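Local atomic coordinates of HutD family protein (Pseudomonas aeruginosa, PDB entry 1YLL), a protein that is of unknown function but belongs to the HutD family of cupin-like proteins and is probably linked to histidine utilisation. Residues E5-Y14 with R160-A171; G36-L44 with S56-I64. All blocks are in the same frame, centred on the assembly; numbering follows the deposited sequence. Where two conformers were deposited one is given.

Contact 1 of 2, residues E5-Y14 with R160-A171; sequences ELRILRAVDY and RGQLAAHDCLCA
R10 reaches across to D167 and Q162 with one nitrogen. Its NH2 lies 2.8 Å from OD1 of D167, a salt bridge, and 2.9 Å from the carbonyl O of Q162, both partners at the guanidinium edge. The carboxylate stands almost upright to that plane, at 81°, and OD1 takes R10 NH2 on one face and the backbone N of A164 on the other. The other oxygen of D167, OD2, accepts from the backbone N of A11 at 3.0 Å, so D167 ties its own turn, A164 to D167, to the start of the 3-10 segment. R10 bends at chi2 (-71°), which folds one face of the guanidinium onto CG2 of I8, while I8 CD1 lies 3.7 Å from CA of G161 and also touches CD1 of L163. Y14 OH donates to the carbonyl O of H166 at 2.7 Å, in the carbonyl plane. Farther along, L6 sets its CG over one face of the R160 guanidinium, with L6 CB 3.7 Å from R160 NH2. The backbones join through R7 with C170 and L9 with C168, both hydrogen-bonded pairs. This is an antiparallel strand pairing: strand 6-9 is, within this chain, an outermost strand of a five-stranded sheet in a cupin-type beta-barrel fold.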
ATOM      1  N   GLU D   5     -13.347   1.304 -14.676  1.00 46.59           N
ATOM      2  CA  GLU D   5     -12.708   0.889 -13.396  1.00 45.86           C
ATOM      3  C   GLU D   5     -11.373   1.619 -13.247  1.00 43.22           C
ATOM      4  O   GLU D   5     -11.326   2.845 -13.324  1.00 42.73           O
ATOM      5  CB  GLU D   5     -12.489  -0.628 -13.384  1.00 48.45           C
ATOM      6  CG  GLU D   5     -13.667  -1.423 -13.938  1.00 52.11           C
ATOM      7  CD  GLU D   5     -13.504  -2.927 -13.755  1.00 54.82           C
ATOM      8  OE1 GLU D   5     -13.635  -3.395 -12.602  1.00 56.58           O
ATOM      9  OE2 GLU D   5     -13.242  -3.640 -14.754  1.00 54.74           O
ATOM     10  N   LEU D   6     -10.286   0.876 -13.059  1.00 39.28           N
ATOM     11  CA  LEU D   6      -8.986   1.514 -12.891  1.00 34.94           C
ATOM     12  C   LEU D   6      -7.899   0.910 -13.783  1.00 32.24           C
ATOM     13  O   LEU D   6      -7.639  -0.284 -13.728  1.00 31.93           O
ATOM     14  CB  LEU D   6      -8.569   1.426 -11.428  1.00 36.16           C
ATOM     15  CG  LEU D   6      -7.357   2.260 -11.042  1.00 36.08           C
ATOM     16  CD1 LEU D   6      -6.072   1.547 -11.416  1.00 36.67           C
ATOM     17  CD2 LEU D   6      -7.474   3.616 -11.736  1.00 38.20           C
ATOM     18  N   ARG D   7      -7.261   1.748 -14.595  0.50 29.17           N
ATOM     19  CA  ARG D   7      -6.216   1.275 -15.493  0.50 28.27           C
ATOM     20  C   ARG D   7      -5.099   2.304 -15.549  0.50 26.12           C
ATOM     21  O   ARG D   7      -5.336   3.502 -15.377  0.50 23.98           O
ATOM     22  CB  ARG D   7      -6.780   1.081 -16.905  0.51 31.81           C
ATOM     23  CG  ARG D   7      -7.910   0.061 -17.025  0.58 35.49           C
ATOM     24  CD  ARG D   7      -7.410  -1.363 -16.861  0.38 39.23           C
ATOM     25  NE  ARG D   7      -8.406  -2.355 -17.267  0.44 42.01           N
ATOM     26  CZ  ARG D   7      -9.603  -2.502 -16.703  0.52 43.59           C
ATOM     27  NH1 ARG D   7      -9.969  -1.722 -15.696  0.53 44.78           N
ATOM     28  NH2 ARG D   7     -10.436  -3.431 -17.148  0.54 44.30           N
ATOM     29  N   ILE D   8      -3.877   1.837 -15.756  1.00 23.85           N
ATOM     30  CA  ILE D   8      -2.762   2.750 -15.881  1.00 21.97           C
ATOM     31  C   ILE D   8      -2.408   2.746 -17.345  1.00 21.31           C
ATOM     32  O   ILE D   8      -2.088   1.690 -17.926  1.00 20.64           O
ATOM     33  CB  ILE D   8      -1.575   2.345 -15.007  1.00 21.82           C
ATOM     34  CG1 ILE D   8      -1.974   2.462 -13.525  1.00 24.82           C
ATOM     35  CG2 ILE D   8      -0.394   3.268 -15.273  1.00 23.63           C
ATOM     36  CD1 ILE D   8      -0.869   2.113 -12.547  1.00 26.89           C
ATOM     37  N   LEU D   9      -2.512   3.925 -17.961  1.00 18.54           N
ATOM     38  CA  LEU D   9      -2.229   4.061 -19.381  1.00 18.25           C
ATOM     39  C   LEU D   9      -0.743   4.310 -19.550  1.00 18.79           C
ATOM     40  O   LEU D   9      -0.158   5.111 -18.833  1.00 21.22           O
ATOM     41  CB  LEU D   9      -3.056   5.228 -19.972  1.00 17.49           C
ATOM     42  CG  LEU D   9      -4.558   5.056 -19.668  1.00 16.67           C
ATOM     43  CD1 LEU D   9      -5.329   6.304 -20.073  1.00 17.92           C
ATOM     44  CD2 LEU D   9      -5.088   3.800 -20.369  1.00 21.78           C
ATOM     45  N   ARG D  10      -0.114   3.587 -20.472  1.00 19.18           N
ATOM     46  CA  ARG D  10       1.307   3.755 -20.671  1.00 19.71           C
ATOM     47  C   ARG D  10       1.659   4.641 -21.854  1.00 16.32           C
ATOM     48  O   ARG D  10       1.170   4.455 -22.958  1.00 18.92           O
ATOM     49  CB  ARG D  10       1.956   2.377 -20.830  1.00 20.09           C
ATOM     50  CG  ARG D  10       1.584   1.446 -19.680  1.00 22.81           C
ATOM     51  CD  ARG D  10       2.259   1.858 -18.381  1.00 22.15           C
ATOM     52  NE  ARG D  10       1.805   1.027 -17.262  1.00 20.22           N
ATOM     53  CZ  ARG D  10       2.167   1.204 -15.995  1.00 18.46           C
ATOM     54  NH1 ARG D  10       1.691   0.394 -15.062  1.00 18.94           N
ATOM     55  NH2 ARG D  10       3.014   2.174 -15.661  1.00 19.65           N
ATOM     56  N   ALA D  11       2.558   5.573 -21.608  1.00 19.36           N
ATOM     57  CA  ALA D  11       2.975   6.523 -22.625  1.00 20.94           C
ATOM     58  C   ALA D  11       3.508   5.824 -23.867  1.00 24.09           C
ATOM     59  O   ALA D  11       3.256   6.271 -24.979  1.00 22.09           O
ATOM     60  CB  ALA D  11       4.009   7.464 -22.060  1.00 21.76           C
ATOM     61  N   VAL D  12       4.257   4.734 -23.691  1.00 23.97           N
ATOM     62  CA  VAL D  12       4.770   4.017 -24.865  1.00 25.44           C
ATOM     63  C   VAL D  12       3.638   3.584 -25.804  1.00 23.24           C
ATOM     64  O   VAL D  12       3.869   3.347 -27.002  1.00 25.62           O
ATOM     65  CB  VAL D  12       5.578   2.762 -24.450  1.00 27.28           C
ATOM     66  CG1 VAL D  12       6.139   2.075 -25.688  1.00 30.51           C
ATOM     67  CG2 VAL D  12       6.706   3.162 -23.527  1.00 29.96           C
ATOM     68  N   ASP D  13       2.411   3.502 -25.288  1.00 22.32           N
ATOM     69  CA  ASP D  13       1.260   3.109 -26.099  1.00 22.57           C
ATOM     70  C   ASP D  13       0.388   4.237 -26.640  1.00 21.39           C
ATOM     71  O   ASP D  13      -0.601   3.990 -27.327  1.00 21.77           O
ATOM     72  CB  ASP D  13       0.326   2.174 -25.332  1.00 25.71           C
ATOM     73  CG  ASP D  13       0.980   0.852 -24.971  1.00 31.04           C
ATOM     74  OD1 ASP D  13       1.863   0.393 -25.735  1.00 32.16           O
ATOM     75  OD2 ASP D  13       0.596   0.285 -23.930  1.00 32.55           O
ATOM     76  N   TYR D  14       0.711   5.477 -26.321  1.00 20.15           N
ATOM     77  CA  TYR D  14      -0.127   6.544 -26.841  1.00 18.07           C
ATOM     78  C   TYR D  14      -0.028   6.640 -28.359  1.00 18.42           C
ATOM     79  O   TYR D  14       1.058   6.511 -28.945  1.00 20.80           O
ATOM     80  CB  TYR D  14       0.284   7.876 -26.257  1.00 17.85           C
ATOM     81  CG  TYR D  14       0.110   8.032 -24.758  1.00 15.66           C
ATOM     82  CD1 TYR D  14       0.793   9.032 -24.079  1.00 16.22           C
ATOM     83  CD2 TYR D  14      -0.693   7.158 -24.018  1.00 17.61           C
ATOM     84  CE1 TYR D  14       0.711   9.158 -22.678  1.00 14.75           C
ATOM     85  CE2 TYR D  14      -0.802   7.286 -22.629  1.00 15.26           C
ATOM     86  CZ  TYR D  14      -0.087   8.277 -21.972  1.00 14.74           C
ATOM     87  OH  TYR D  14      -0.082   8.380 -20.618  1.00 17.38           O
ATOM     88  N   ARG D 160      -1.994   0.376  -6.202  1.00 24.90           N
ATOM     89  CA  ARG D 160      -2.649   0.127  -7.477  1.00 25.60           C
ATOM     90  C   ARG D 160      -1.719   0.239  -8.664  1.00 25.86           C
ATOM     91  O   ARG D 160      -2.170   0.194  -9.812  1.00 29.51           O
ATOM     92  CB  ARG D 160      -3.818   1.101  -7.679  1.00 24.21           C
ATOM     93  CG  ARG D 160      -4.886   0.998  -6.599  1.00 27.07           C
ATOM     94  CD  ARG D 160      -5.353  -0.435  -6.472  1.00 28.56           C
ATOM     95  NE  ARG D 160      -6.019  -0.871  -7.690  1.00 30.68           N
ATOM     96  CZ  ARG D 160      -7.335  -0.890  -7.849  1.00 30.51           C
ATOM     97  NH1 ARG D 160      -8.123  -0.505  -6.857  1.00 31.42           N
ATOM     98  NH2 ARG D 160      -7.857  -1.276  -9.006  1.00 31.38           N
ATOM     99  N   GLY D 161      -0.430   0.397  -8.406  1.00 25.07           N
ATOM    100  CA  GLY D 161       0.486   0.514  -9.523  1.00 24.76           C
ATOM    101  C   GLY D 161       1.496   1.633  -9.405  1.00 23.97           C
ATOM    102  O   GLY D 161       1.526   2.386  -8.424  1.00 22.21           O
ATOM    103  N   GLN D 162       2.341   1.725 -10.422  1.00 25.05           N
ATOM    104  CA  GLN D 162       3.387   2.724 -10.470  1.00 27.11           C
ATOM    105  C   GLN D 162       3.434   3.331 -11.843  1.00 25.27           C
ATOM    106  O   GLN D 162       3.227   2.644 -12.848  1.00 24.55           O
ATOM    107  CB  GLN D 162       4.736   2.098 -10.190  1.00 30.55           C
ATOM    108  CG  GLN D 162       5.062   1.923  -8.732  1.00 37.20           C
ATOM    109  CD  GLN D 162       6.355   1.164  -8.539  1.00 39.50           C
ATOM    110  OE1 GLN D 162       6.409  -0.051  -8.748  1.00 43.39           O
ATOM    111  NE2 GLN D 162       7.413   1.875  -8.158  1.00 42.25           N
ATOM    112  N   LEU D 163       3.750   4.615 -11.878  1.00 23.48           N
ATOM    113  CA  LEU D 163       3.824   5.331 -13.135  1.00 22.66           C
ATOM    114  C   LEU D 163       5.234   5.743 -13.550  1.00 22.74           C
ATOM    115  O   LEU D 163       5.993   6.302 -12.760  1.00 24.40           O
ATOM    116  CB  LEU D 163       2.935   6.590 -13.060  1.00 24.00           C
ATOM    117  CG  LEU D 163       1.394   6.567 -13.152  1.00 25.31           C
ATOM    118  CD1 LEU D 163       0.760   5.571 -12.237  1.00 29.03           C
ATOM    119  CD2 LEU D 163       0.896   7.974 -12.822  1.00 24.93           C
ATOM    120  N   ALA D 164       5.557   5.478 -14.815  1.00 21.37           N
ATOM    121  CA  ALA D 164       6.832   5.911 -15.379  1.00 23.25           C
ATOM    122  C   ALA D 164       6.518   7.301 -15.966  1.00 22.03           C
ATOM    123  O   ALA D 164       5.345   7.739 -15.955  1.00 21.45           O
ATOM    124  CB  ALA D 164       7.289   4.955 -16.487  1.00 22.07           C
ATOM    125  N   ALA D 165       7.535   7.987 -16.472  1.00 21.47           N
ATOM    126  CA  ALA D 165       7.326   9.326 -17.041  1.00 22.78           C
ATOM    127  C   ALA D 165       6.288   9.303 -18.156  1.00 20.39           C
ATOM    128  O   ALA D 165       6.360   8.498 -19.087  1.00 21.87           O
ATOM    129  CB  ALA D 165       8.637   9.899 -17.566  1.00 22.62           C
ATOM    130  N   HIS D 166       5.329  10.214 -18.022  1.00 19.83           N
ATOM    131  CA  HIS D 166       4.192  10.413 -18.915  1.00 18.47           C
ATOM    132  C   HIS D 166       3.108   9.367 -18.877  1.00 18.03           C
ATOM    133  O   HIS D 166       2.173   9.426 -19.676  1.00 19.51           O
ATOM    134  CB  HIS D 166       4.631  10.678 -20.369  1.00 19.61           C
ATOM    135  CG  HIS D 166       5.348  11.982 -20.534  1.00 22.54           C
ATOM    136  ND1 HIS D 166       5.632  12.532 -21.767  1.00 24.58           N
ATOM    137  CD2 HIS D 166       5.860  12.834 -19.614  1.00 21.24           C
ATOM    138  CE1 HIS D 166       6.290  13.665 -21.597  1.00 25.41           C
ATOM    139  NE2 HIS D 166       6.443  13.872 -20.299  1.00 22.95           N
ATOM    140  N   ASP D 167       3.200   8.410 -17.950  1.00 18.44           N
ATOM    141  CA  ASP D 167       2.127   7.415 -17.824  1.00 16.55           C
ATOM    142  C   ASP D 167       0.959   8.125 -17.112  1.00 16.90           C
ATOM    143  O   ASP D 167       1.154   9.138 -16.432  1.00 17.19           O
ATOM    144  CB  ASP D 167       2.544   6.222 -16.963  1.00 18.61           C
ATOM    145  CG  ASP D 167       3.556   5.306 -17.659  1.00 20.04           C
ATOM    146  OD1 ASP D 167       4.077   4.396 -16.970  1.00 20.05           O
ATOM    147  OD2 ASP D 167       3.828   5.472 -18.872  1.00 21.20           O
ATOM    148  N   CYS D 168      -0.233   7.554 -17.217  1.00 15.17           N
ATOM    149  CA  CYS D 168      -1.395   8.187 -16.616  1.00 15.27           C
ATOM    150  C   CYS D 168      -2.415   7.202 -16.049  1.00 15.86           C
ATOM    151  O   CYS D 168      -2.894   6.323 -16.742  1.00 16.19           O
ATOM    152  CB  CYS D 168      -2.056   9.076 -17.675  1.00 15.93           C
ATOM    153  SG  CYS D 168      -3.484  10.138 -17.152  1.00 16.51           S
ATOM    154  N   LEU D 169      -2.739   7.360 -14.780  1.00 15.83           N
ATOM    155  CA  LEU D 169      -3.757   6.517 -14.191  1.00 18.43           C
ATOM    156  C   LEU D 169      -5.093   7.043 -14.684  1.00 18.96           C
ATOM    157  O   LEU D 169      -5.288   8.248 -14.764  1.00 17.26           O
ATOM    158  CB  LEU D 169      -3.748   6.637 -12.682  1.00 19.33           C
ATOM    159  CG  LEU D 169      -4.950   5.907 -12.073  1.00 22.19           C
ATOM    160  CD1 LEU D 169      -4.480   4.555 -11.580  1.00 27.29           C
ATOM    161  CD2 LEU D 169      -5.560   6.690 -10.955  1.00 26.08           C
ATOM    162  N   CYS D 170      -6.009   6.150 -15.044  1.00 18.10           N
ATOM    163  CA  CYS D 170      -7.340   6.602 -15.456  1.00 19.21           C
ATOM    164  C   CYS D 170      -8.327   5.806 -14.621  1.00 21.08           C
ATOM    165  O   CYS D 170      -8.386   4.582 -14.761  1.00 24.23           O
ATOM    166  CB  CYS D 170      -7.601   6.324 -16.945  1.00 23.25           C
ATOM    167  SG  CYS D 170      -9.292   6.854 -17.532  1.00 32.21           S
ATOM    168  N   ALA D 171      -9.061   6.475 -13.732  1.00 18.81           N
ATOM    169  CA  ALA D 171     -10.072   5.810 -12.905  1.00 21.70           C
ATOM    170  C   ALA D 171     -11.438   6.431 -13.194  1.00 21.56           C
ATOM    171  O   ALA D 171     -11.639   7.642 -13.067  1.00 21.15           O
ATOM    172  CB  ALA D 171      -9.739   5.944 -11.418  1.00 19.89           C
TER
HETATM  173  O   HOH W   1      -7.203  -2.659 -11.353  1.00 46.34           O
HETATM  174  O   HOH W   2       2.196  -0.484 -12.087  1.00 26.67           O
HETATM  175  O   HOH W   3       5.322   4.070 -20.822  1.00 29.71           O

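Contact 2 of 2, residues G36-L44 with S56-I64; sequences GLDGFGWRL and SGFAGYQRI
F40 and Y61 form the tight part of this contact. Their rings are near parallel, at 30°, but slid apart with centroids 4.6 Å from each other, so overlap is slight and the phenol oxygen of Y61 sits over the centre of the F40 ring. The closest carbons are CE1 of F40 and CE2 of Y61, 3.3 Å apart. With CG of F40 standing between the backbone N and the carbonyl carbon (chi1 60°), the ring turns one face to the Y61 hydroxyl and the opposite face to CB of R43, and is clamped between Y61 and R43 at the start of strand 42-49. Y61 OH then donates to the carbonyl O of F40 at 2.8 Å, tilted 20° from the carbonyl plane, so one tyrosine grips both the ring and the backbone of the same residue.

Outward the fit slackens. F58 comes to the F40 ring at its edge, F58 CE2 4.1 Å from F40 CZ. L37 meets F58 through its carbonyl O, 3.7 Å from F58 CD2, and more loosely through CB, 4.1 Å from F58 CE2. NH2 of R43 stays 4.2 Å from F58 CZ; the polar end of this arginine is committed to E28 by a salt bridge through NE. L37 and D38 are exposed, and F58 is partly so. The type II turn from F58 to Y61, closed by the backbone bond from Y61 N to F58 O, presents both rings to the 36-44 loop. The contact relies on aromatic and apolar packing, and the bond from the Y61 hydroxyl to the carbonyl of F40 gives it direction.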
ATOM      1  N   GLY D  36     -14.386  11.252 -33.005  1.00 30.55           N
ATOM      2  CA  GLY D  36     -13.786  12.452 -33.552  1.00 28.81           C
ATOM      3  C   GLY D  36     -13.444  13.513 -32.533  1.00 28.42           C
ATOM      4  O   GLY D  36     -13.626  13.329 -31.327  1.00 28.16           O
ATOM      5  N   LEU D  37     -12.970  14.652 -33.022  1.00 26.73           N
ATOM      6  CA  LEU D  37     -12.589  15.734 -32.125  1.00 26.95           C
ATOM      7  C   LEU D  37     -13.701  16.684 -31.664  1.00 27.51           C
ATOM      8  O   LEU D  37     -13.421  17.699 -31.013  1.00 25.80           O
ATOM      9  CB  LEU D  37     -11.444  16.522 -32.763  1.00 25.96           C
ATOM     10  CG  LEU D  37     -10.183  15.669 -32.954  1.00 26.03           C
ATOM     11  CD1 LEU D  37      -9.141  16.461 -33.721  1.00 30.02           C
ATOM     12  CD2 LEU D  37      -9.633  15.224 -31.594  1.00 26.12           C
ATOM     13  N   ASP D  38     -14.950  16.358 -31.996  0.51 27.02           N
ATOM     14  CA  ASP D  38     -16.091  17.177 -31.591  0.50 27.86           C
ATOM     15  C   ASP D  38     -17.171  16.329 -30.923  0.50 26.82           C
ATOM     16  O   ASP D  38     -18.242  16.833 -30.602  0.49 28.20           O
ATOM     17  CB  ASP D  38     -16.691  17.911 -32.800  0.50 28.22           C
ATOM     18  CG  ASP D  38     -17.228  16.964 -33.869  0.74 29.84           C
ATOM     19  OD1 ASP D  38     -17.013  15.730 -33.775  0.68 27.29           O
ATOM     20  OD2 ASP D  38     -17.871  17.470 -34.820  0.68 29.11           O
ATOM     21  N   GLY D  39     -16.878  15.047 -30.711  1.00 27.37           N
ATOM     22  CA  GLY D  39     -17.853  14.154 -30.100  1.00 24.27           C
ATOM     23  C   GLY D  39     -17.584  13.644 -28.705  1.00 24.25           C
ATOM     24  O   GLY D  39     -18.380  12.876 -28.170  1.00 25.79           O
ATOM     25  N   PHE D  40     -16.481  14.066 -28.090  1.00 20.66           N
ATOM     26  CA  PHE D  40     -16.196  13.597 -26.740  1.00 20.07           C
ATOM     27  C   PHE D  40     -16.695  14.539 -25.658  1.00 15.87           C
ATOM     28  O   PHE D  40     -17.048  15.676 -25.923  1.00 19.37           O
ATOM     29  CB  PHE D  40     -14.679  13.399 -26.560  1.00 19.91           C
ATOM     30  CG  PHE D  40     -13.854  14.656 -26.774  1.00 19.85           C
ATOM     31  CD1 PHE D  40     -13.743  15.646 -25.783  1.00 17.94           C
ATOM     32  CD2 PHE D  40     -13.206  14.856 -27.992  1.00 20.85           C
ATOM     33  CE1 PHE D  40     -12.989  16.828 -26.018  1.00 17.81           C
ATOM     34  CE2 PHE D  40     -12.468  16.009 -28.238  1.00 18.86           C
ATOM     35  CZ  PHE D  40     -12.360  17.001 -27.242  1.00 21.19           C
ATOM     36  N   GLY D  41     -16.744  14.039 -24.426  1.00 16.45           N
ATOM     37  CA  GLY D  41     -17.127  14.858 -23.284  1.00 16.82           C
ATOM     38  C   GLY D  41     -15.874  15.485 -22.680  1.00 13.53           C
ATOM     39  O   GLY D  41     -15.876  16.629 -22.238  1.00 15.28           O
ATOM     40  N   TRP D  42     -14.801  14.712 -22.624  1.00 16.06           N
ATOM     41  CA  TRP D  42     -13.524  15.245 -22.161  1.00 14.85           C
ATOM     42  C   TRP D  42     -12.450  14.434 -22.864  1.00 14.81           C
ATOM     43  O   TRP D  42     -12.669  13.283 -23.285  1.00 13.61           O
ATOM     44  CB  TRP D  42     -13.355  15.199 -20.624  1.00 15.16           C
ATOM     45  CG  TRP D  42     -13.521  13.858 -19.988  1.00 14.52           C
ATOM     46  CD1 TRP D  42     -14.603  13.422 -19.270  1.00 16.94           C
ATOM     47  CD2 TRP D  42     -12.577  12.786 -19.976  1.00 17.28           C
ATOM     48  NE1 TRP D  42     -14.391  12.155 -18.817  1.00 15.42           N
ATOM     49  CE2 TRP D  42     -13.159  11.728 -19.239  1.00 15.35           C
ATOM     50  CE3 TRP D  42     -11.290  12.610 -20.518  1.00 16.36           C
ATOM     51  CZ2 TRP D  42     -12.506  10.494 -19.031  1.00 14.93           C
ATOM     52  CZ3 TRP D  42     -10.643  11.392 -20.305  1.00 12.02           C
ATOM     53  CH2 TRP D  42     -11.250  10.348 -19.574  1.00 16.79           C
ATOM     54  N   ARG D  43     -11.302  15.067 -23.047  1.00 14.23           N
ATOM     55  CA  ARG D  43     -10.178  14.439 -23.700  1.00 12.73           C
ATOM     56  C   ARG D  43      -8.894  14.954 -23.066  1.00 11.44           C
ATOM     57  O   ARG D  43      -8.762  16.160 -22.805  1.00 11.94           O
ATOM     58  CB  ARG D  43     -10.165  14.806 -25.178  1.00 14.10           C
ATOM     59  CG  ARG D  43      -9.023  14.252 -25.963  1.00 14.39           C
ATOM     60  CD  ARG D  43      -9.306  14.484 -27.433  1.00 18.20           C
ATOM     61  NE  ARG D  43      -8.141  14.300 -28.294  1.00 21.05           N
ATOM     62  CZ  ARG D  43      -7.237  15.241 -28.561  1.00 22.98           C
ATOM     63  NH1 ARG D  43      -6.226  14.964 -29.374  1.00 25.97           N
ATOM     64  NH2 ARG D  43      -7.313  16.439 -28.007  1.00 23.35           N
ATOM     65  N   LEU D  44      -7.961  14.041 -22.825  1.00 12.25           N
ATOM     66  CA  LEU D  44      -6.669  14.394 -22.232  1.00 12.13           C
ATOM     67  C   LEU D  44      -5.619  14.040 -23.274  1.00 11.96           C
ATOM     68  O   LEU D  44      -5.680  12.966 -23.897  1.00 12.21           O
ATOM     69  CB  LEU D  44      -6.435  13.542 -20.976  1.00 12.55           C
ATOM     70  CG  LEU D  44      -6.023  14.036 -19.584  1.00 23.31           C
ATOM     71  CD1 LEU D  44      -4.814  13.207 -19.105  1.00 15.97           C
ATOM     72  CD2 LEU D  44      -5.774  15.543 -19.536  1.00 17.62           C
ATOM     73  N   SER D  56      -6.094  25.220 -33.593  1.00 26.11           N
ATOM     74  CA  SER D  56      -7.395  24.901 -34.158  1.00 29.57           C
ATOM     75  C   SER D  56      -8.432  24.999 -33.054  1.00 28.09           C
ATOM     76  O   SER D  56      -8.137  24.760 -31.877  1.00 26.32           O
ATOM     77  CB  SER D  56      -7.374  23.483 -34.728  1.00 32.85           C
ATOM     78  OG  SER D  56      -6.421  23.380 -35.778  1.00 37.32           O
ATOM     79  N   GLY D  57      -9.658  25.320 -33.432  1.00 27.04           N
ATOM     80  CA  GLY D  57     -10.704  25.472 -32.440  1.00 26.10           C
ATOM     81  C   GLY D  57     -11.380  24.204 -31.979  1.00 24.77           C
ATOM     82  O   GLY D  57     -11.434  23.196 -32.679  1.00 27.47           O
ATOM     83  N   PHE D  58     -11.906  24.278 -30.771  1.00 22.90           N
ATOM     84  CA  PHE D  58     -12.645  23.167 -30.182  1.00 19.97           C
ATOM     85  C   PHE D  58     -13.854  23.898 -29.693  1.00 18.38           C
ATOM     86  O   PHE D  58     -14.018  24.200 -28.511  1.00 17.81           O
ATOM     87  CB  PHE D  58     -11.857  22.540 -29.032  1.00 16.96           C
ATOM     88  CG  PHE D  58     -10.836  21.513 -29.486  1.00 17.36           C
ATOM     89  CD1 PHE D  58      -9.542  21.893 -29.835  1.00 19.27           C
ATOM     90  CD2 PHE D  58     -11.171  20.170 -29.541  1.00 17.53           C
ATOM     91  CE1 PHE D  58      -8.603  20.932 -30.222  1.00 18.65           C
ATOM     92  CE2 PHE D  58     -10.246  19.187 -29.928  1.00 19.18           C
ATOM     93  CZ  PHE D  58      -8.949  19.577 -30.267  1.00 21.97           C
ATOM     94  N   ALA D  59     -14.710  24.233 -30.655  1.00 20.78           N
ATOM     95  CA  ALA D  59     -15.926  24.970 -30.382  1.00 22.74           C
ATOM     96  C   ALA D  59     -16.762  24.369 -29.267  1.00 21.24           C
ATOM     97  O   ALA D  59     -17.078  23.170 -29.291  1.00 22.83           O
ATOM     98  CB  ALA D  59     -16.771  25.043 -31.655  1.00 23.11           C
ATOM     99  N   GLY D  60     -17.140  25.219 -28.316  1.00 21.64           N
ATOM    100  CA  GLY D  60     -17.979  24.792 -27.215  1.00 20.61           C
ATOM    101  C   GLY D  60     -17.269  24.170 -26.025  1.00 20.44           C
ATOM    102  O   GLY D  60     -17.884  23.958 -24.973  1.00 19.50           O
ATOM    103  N   TYR D  61     -15.975  23.898 -26.180  1.00 17.08           N
ATOM    104  CA  TYR D  61     -15.194  23.281 -25.112  1.00 15.77           C
ATOM    105  C   TYR D  61     -14.354  24.250 -24.316  1.00 13.86           C
ATOM    106  O   TYR D  61     -13.962  25.309 -24.818  1.00 16.95           O
ATOM    107  CB  TYR D  61     -14.215  22.255 -25.682  1.00 17.56           C
ATOM    108  CG  TYR D  61     -14.835  21.027 -26.279  1.00 16.55           C
ATOM    109  CD1 TYR D  61     -15.082  20.948 -27.651  1.00 16.67           C
ATOM    110  CD2 TYR D  61     -15.141  19.926 -25.487  1.00 16.75           C
ATOM    111  CE1 TYR D  61     -15.617  19.778 -28.222  1.00 18.36           C
ATOM    112  CE2 TYR D  61     -15.670  18.753 -26.031  1.00 16.38           C
ATOM    113  CZ  TYR D  61     -15.900  18.673 -27.403  1.00 18.26           C
ATOM    114  OH  TYR D  61     -16.332  17.493 -27.964  1.00 19.16           O
ATOM    115  N   GLN D  62     -14.095  23.879 -23.054  1.00 13.10           N
ATOM    116  CA  GLN D  62     -13.203  24.631 -22.161  1.00 13.09           C
ATOM    117  C   GLN D  62     -11.847  23.915 -22.287  1.00 11.40           C
ATOM    118  O   GLN D  62     -11.787  22.708 -22.341  1.00 12.06           O
ATOM    119  CB  GLN D  62     -13.665  24.511 -20.706  1.00 13.75           C
ATOM    120  CG  GLN D  62     -12.679  25.089 -19.702  1.00 14.61           C
ATOM    121  CD  GLN D  62     -12.523  26.576 -19.881  1.00 18.63           C
ATOM    122  OE1 GLN D  62     -11.413  27.102 -20.046  1.00 15.70           O
ATOM    123  NE2 GLN D  62     -13.637  27.271 -19.832  1.00 15.49           N
ATOM    124  N   ARG D  63     -10.779  24.678 -22.330  1.00 11.81           N
ATOM    125  CA  ARG D  63      -9.449  24.077 -22.437  1.00 11.56           C
ATOM    126  C   ARG D  63      -8.575  24.528 -21.286  1.00 11.16           C
ATOM    127  O   ARG D  63      -8.685  25.652 -20.787  1.00 10.42           O
ATOM    128  CB  ARG D  63      -8.774  24.498 -23.758  1.00 12.46           C
ATOM    129  CG  ARG D  63      -9.509  24.058 -25.034  1.00 11.07           C
ATOM    130  CD  ARG D  63      -8.617  24.222 -26.279  1.00 13.12           C
ATOM    131  NE  ARG D  63      -7.371  23.453 -26.155  1.00 14.63           N
ATOM    132  CZ  ARG D  63      -6.495  23.288 -27.145  1.00 19.83           C
ATOM    133  NH1 ARG D  63      -6.724  23.838 -28.329  1.00 18.64           N
ATOM    134  NH2 ARG D  63      -5.387  22.561 -26.962  1.00 18.96           N
ATOM    135  N   ILE D  64      -7.695  23.626 -20.853  1.00 11.22           N
ATOM    136  CA  ILE D  64      -6.692  23.996 -19.848  1.00 12.92           C
ATOM    137  C   ILE D  64      -5.415  23.374 -20.429  1.00 11.63           C
ATOM    138  O   ILE D  64      -5.347  22.160 -20.646  1.00 13.14           O
ATOM    139  CB  ILE D  64      -6.945  23.398 -18.474  1.00 12.59           C
ATOM    140  CG1 ILE D  64      -8.357  23.761 -17.985  1.00 13.87           C
ATOM    141  CG2 ILE D  64      -5.909  23.955 -17.488  1.00 13.88           C
ATOM    142  CD1 ILE D  64      -8.581  23.370 -16.497  1.00 13.99           C
TER

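Overall arrangement
The centres of both contacts lie about 13 Å from the centre of the chain and both are partly buried, yet they work differently. Contact 1 joins the N-terminal strand to residues 160-171 by backbone pairing, reinforced by charge and buried polar atoms; contact 2 links two loops that lead into strands 42-49 and 62-69 of the six-stranded sheet, mainly through aromatic rings. Contact 1 buries 771 Å², contact 2 only 286 Å². Their centres are about 22 Å apart, but the elements meet: C168 SG of contact 1 packs against CD1 of L44 in contact 2, 3.9 Å away, a point at which the five-stranded and six-stranded sheets meet.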